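Local coordinates for bifunctional protein PutA (Bdellovibrio bacteriovorus, PDB 5UR2) that probably couples the two oxidations of proline breakdown, joining a proline dehydrogenase barrel to an aldehyde dehydrogenase that turns glutamate semialdehyde into glutamate using NAD+, at residues 579-587 with 812-821. Sequence-based numbering, arbitrary orientation.
Sequences QVLEVGKPW and AENPKAYMGP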
loop_
_atom_site.group_PDB
_atom_site.type_symbol
_atom_site.label_atom_id
_atom_site.label_comp_id
_atom_site.label_asym_id
_atom_site.label_seq_id
_atom_site.Cartn_x
_atom_site.Cartn_y
_atom_site.Cartn_z
ATOM N N GLN B 579 -35.930 3.358 1.729
ATOM C CA GLN B 579 -35.310 3.703 3.000
ATOM C C GLN B 579 -36.160 4.694 3.782
ATOM O O GLN B 579 -36.232 4.619 5.016
ATOM C CB GLN B 579 -33.914 4.266 2.763
ATOM C CG GLN B 579 -33.027 3.324 2.014
ATOM C CD GLN B 579 -31.578 3.657 2.237
ATOM O OE1 GLN B 579 -31.255 4.449 3.124
ATOM N NE2 GLN B 579 -30.695 3.076 1.429
ATOM N N VAL B 580 -36.801 5.636 3.095
ATOM C CA VAL B 580 -37.690 6.562 3.794
ATOM C C VAL B 580 -38.799 5.793 4.509
ATOM O O VAL B 580 -39.073 6.020 5.694
ATOM C CB VAL B 580 -38.266 7.600 2.812
ATOM C CG1 VAL B 580 -39.438 8.356 3.447
ATOM C CG2 VAL B 580 -37.171 8.562 2.399
ATOM N N LEU B 581 -39.419 4.838 3.816
ATOM C CA LEU B 581 -40.605 4.183 4.366
ATOM C C LEU B 581 -40.258 3.053 5.340
ATOM O O LEU B 581 -40.909 2.924 6.380
ATOM C CB LEU B 581 -41.489 3.655 3.228
ATOM C CG LEU B 581 -42.146 4.694 2.308
ATOM C CD1 LEU B 581 -42.810 4.025 1.135
ATOM C CD2 LEU B 581 -43.191 5.468 3.109
ATOM N N GLU B 582 -39.251 2.222 5.031
ATOM C CA GLU B 582 -38.976 1.065 5.880
ATOM C C GLU B 582 -38.137 1.423 7.101
ATOM O O GLU B 582 -38.336 0.851 8.174
ATOM C CB GLU B 582 -38.261 -0.040 5.091
ATOM C CG GLU B 582 -38.131 -1.324 5.883
ATOM C CD GLU B 582 -37.215 -2.357 5.237
ATOM O OE1 GLU B 582 -36.371 -1.989 4.403
ATOM O OE2 GLU B 582 -37.339 -3.559 5.561
ATOM N N VAL B 583 -37.200 2.358 6.969
ATOM C CA VAL B 583 -36.247 2.644 8.040
ATOM C C VAL B 583 -36.461 4.017 8.682
ATOM O O VAL B 583 -35.840 4.300 9.717
ATOM C CB VAL B 583 -34.796 2.501 7.530
ATOM C CG1 VAL B 583 -33.818 2.406 8.665
ATOM C CG2 VAL B 583 -34.676 1.271 6.657
ATOM N N GLY B 584 -37.338 4.864 8.134
ATOM C CA GLY B 584 -37.534 6.196 8.687
ATOM C C GLY B 584 -36.421 7.172 8.359
ATOM O O GLY B 584 -36.269 8.191 9.042
ATOM N N LYS B 585 -35.644 6.907 7.321
ATOM C CA LYS B 585 -34.553 7.805 6.963
ATOM C C LYS B 585 -35.114 9.040 6.258
ATOM O O LYS B 585 -35.819 8.895 5.252
ATOM C CB LYS B 585 -33.558 7.057 6.080
ATOM C CG LYS B 585 -32.812 5.967 6.871
ATOM C CD LYS B 585 -31.463 5.562 6.270
ATOM C CE LYS B 585 -30.360 6.541 6.566
ATOM N NZ LYS B 585 -29.045 6.013 6.110
ATOM N N PRO B 586 -34.845 10.255 6.750
ATOM C CA PRO B 586 -35.267 11.464 6.025
ATOM C C PRO B 586 -34.664 11.505 4.627
ATOM O O PRO B 586 -33.630 10.884 4.359
ATOM C CB PRO B 586 -34.725 12.609 6.890
ATOM C CG PRO B 586 -34.583 12.006 8.270
ATOM C CD PRO B 586 -34.207 10.569 8.043
ATOM N N TRP B 587 -35.328 12.256 3.733
ATOM C CA TRP B 587 -34.955 12.312 2.315
ATOM C C TRP B 587 -33.447 12.413 2.072
ATOM O O TRP B 587 -32.871 11.614 1.323
ATOM C CB TRP B 587 -35.637 13.494 1.607
ATOM C CG TRP B 587 -37.127 13.406 1.370
ATOM C CD1 TRP B 587 -38.038 12.652 2.055
ATOM C CD2 TRP B 587 -37.868 14.119 0.368
ATOM N NE1 TRP B 587 -39.296 12.854 1.537
ATOM C CE2 TRP B 587 -39.216 13.753 0.504
ATOM C CE3 TRP B 587 -37.514 15.028 -0.635
ATOM C CZ2 TRP B 587 -40.217 14.264 -0.326
ATOM C CZ3 TRP B 587 -38.511 15.546 -1.445
ATOM C CH2 TRP B 587 -39.842 15.157 -1.292
ATOM N N ALA B 812 -40.845 10.510 8.141
ATOM C CA ALA B 812 -39.717 10.684 7.231
ATOM C C ALA B 812 -40.188 11.044 5.826
ATOM O O ALA B 812 -39.479 11.729 5.083
ATOM C CB ALA B 812 -38.861 9.409 7.227
ATOM N N GLU B 813 -41.394 10.613 5.458
ATOM C CA GLU B 813 -41.925 10.932 4.142
ATOM C C GLU B 813 -42.070 12.431 3.934
ATOM O O GLU B 813 -41.963 12.906 2.802
ATOM C CB GLU B 813 -43.261 10.223 3.964
ATOM C CG GLU B 813 -43.988 10.520 2.688
ATOM C CD GLU B 813 -45.290 9.740 2.580
ATOM O OE1 GLU B 813 -45.655 9.021 3.550
ATOM O OE2 GLU B 813 -45.946 9.862 1.524
ATOM N N ASN B 814 -42.289 13.185 5.006
ATOM C CA ASN B 814 -42.467 14.638 4.924
ATOM C C ASN B 814 -41.127 15.323 4.672
ATOM O O ASN B 814 -40.222 15.202 5.503
ATOM C CB ASN B 814 -43.107 15.145 6.222
ATOM C CG ASN B 814 -43.450 16.638 6.180
ATOM O OD1 ASN B 814 -42.806 17.428 5.483
ATOM N ND2 ASN B 814 -44.474 17.024 6.938
ATOM N N PRO B 815 -40.960 16.061 3.567
ATOM C CA PRO B 815 -39.655 16.678 3.283
ATOM C C PRO B 815 -39.219 17.710 4.314
ATOM O O PRO B 815 -38.044 18.088 4.311
ATOM C CB PRO B 815 -39.853 17.326 1.903
ATOM C CG PRO B 815 -41.339 17.590 1.834
ATOM C CD PRO B 815 -41.982 16.425 2.570
ATOM N N LYS B 816 -40.112 18.177 5.182
ATOM C CA LYS B 816 -39.742 19.137 6.214
ATOM C C LYS B 816 -39.139 18.473 7.451
ATOM O O LYS B 816 -38.767 19.174 8.397
ATOM C CB LYS B 816 -40.966 19.977 6.613
ATOM C CG LYS B 816 -40.651 21.333 7.234
ATOM C CD LYS B 816 -39.981 22.276 6.239
ATOM C CE LYS B 816 -39.563 23.582 6.894
ATOM N NZ LYS B 816 -38.432 23.383 7.844
ATOM N N ALA B 817 -39.049 17.148 7.493
ATOM C CA ALA B 817 -38.509 16.488 8.676
ATOM C C ALA B 817 -37.024 16.816 8.833
ATOM O O ALA B 817 -36.237 16.591 7.908
ATOM C CB ALA B 817 -38.704 14.979 8.569
ATOM N N TYR B 818 -36.638 17.371 9.987
ATOM C CA TYR B 818 -35.220 17.340 10.329
ATOM C C TYR B 818 -34.862 15.977 10.906
ATOM O O TYR B 818 -33.921 15.335 10.446
ATOM C CB TYR B 818 -34.851 18.452 11.312
ATOM C CG TYR B 818 -33.358 18.619 11.498
ATOM C CD1 TYR B 818 -32.632 17.786 12.356
ATOM C CD2 TYR B 818 -32.666 19.600 10.807
ATOM C CE1 TYR B 818 -31.259 17.945 12.518
ATOM C CE2 TYR B 818 -31.307 19.769 10.956
ATOM C CZ TYR B 818 -30.600 18.946 11.797
ATOM O OH TYR B 818 -29.238 19.149 11.923
ATOM N N MET B 819 -35.606 15.511 11.902
ATOM C CA MET B 819 -35.509 14.126 12.330
ATOM C C MET B 819 -36.865 13.442 12.199
ATOM O O MET B 819 -37.923 14.087 12.275
ATOM C CB MET B 819 -34.958 14.001 13.759
ATOM C CG MET B 819 -35.488 14.979 14.757
ATOM S SD MET B 819 -34.631 14.837 16.356
ATOM C CE MET B 819 -35.365 13.344 17.008
ATOM N N GLY B 820 -36.817 12.132 11.947
ATOM C CA GLY B 820 -37.991 11.290 11.967
ATOM C C GLY B 820 -37.978 10.380 13.177
ATOM O O GLY B 820 -37.396 10.713 14.210
ATOM N N PRO B 821 -38.573 9.196 13.059
ATOM C CA PRO B 821 -38.671 8.282 14.204
ATOM C C PRO B 821 -37.413 7.433 14.368
ATOM O O PRO B 821 -36.566 7.365 13.486
ATOM C CB PRO B 821 -39.879 7.409 13.835
ATOM C CG PRO B 821 -39.724 7.270 12.310
ATOM C CD PRO B 821 -39.170 8.629 11.834
HETATM O O HOH W 1 -35.496 5.224 12.392
#
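Trp587 and Pro815 form a CH-pi contact in a largely buried helix-to-loop contact of the aldehyde dehydrogenase fold, where the turn between helices 572-583 and 587-611 meets the loop joining helices 790-806 and 825-841. Pro815 CB lies over one face of the indole, 3.7 Å from the centroid of the Trp587 six-membered ring and only 7° off its normal. With CG anti to the carbonyl carbon (chi1 -71°), the indole runs beside Pro815, pointing the same way, and NE1 donates a bent hydrogen bond of 3.0 Å to Glu813 O, arriving above the carbonyl plane. Pro815 itself begins the central pair of a type I turn, whose Asn814 OD1 accepts from Lys816 N to make an Asx turn.

Deeper in, Gly584 leaves the helix with positive phi, and its carbonyl O packs 3.4 Å from Ala812 CB. Val580 CG1, anti to the backbone N (chi1 167°), reaches the backbone of the opposing loop, 3.6 Å from Glu813 N. Glu813 OE1 forms a salt bridge with Lys490 of helix 476-491, a helix that also packs on Val580, Leu581 and Trp587. At the other end, one water donates to both Val583 O (2.9 Å) and Pro821 O (2.6 Å).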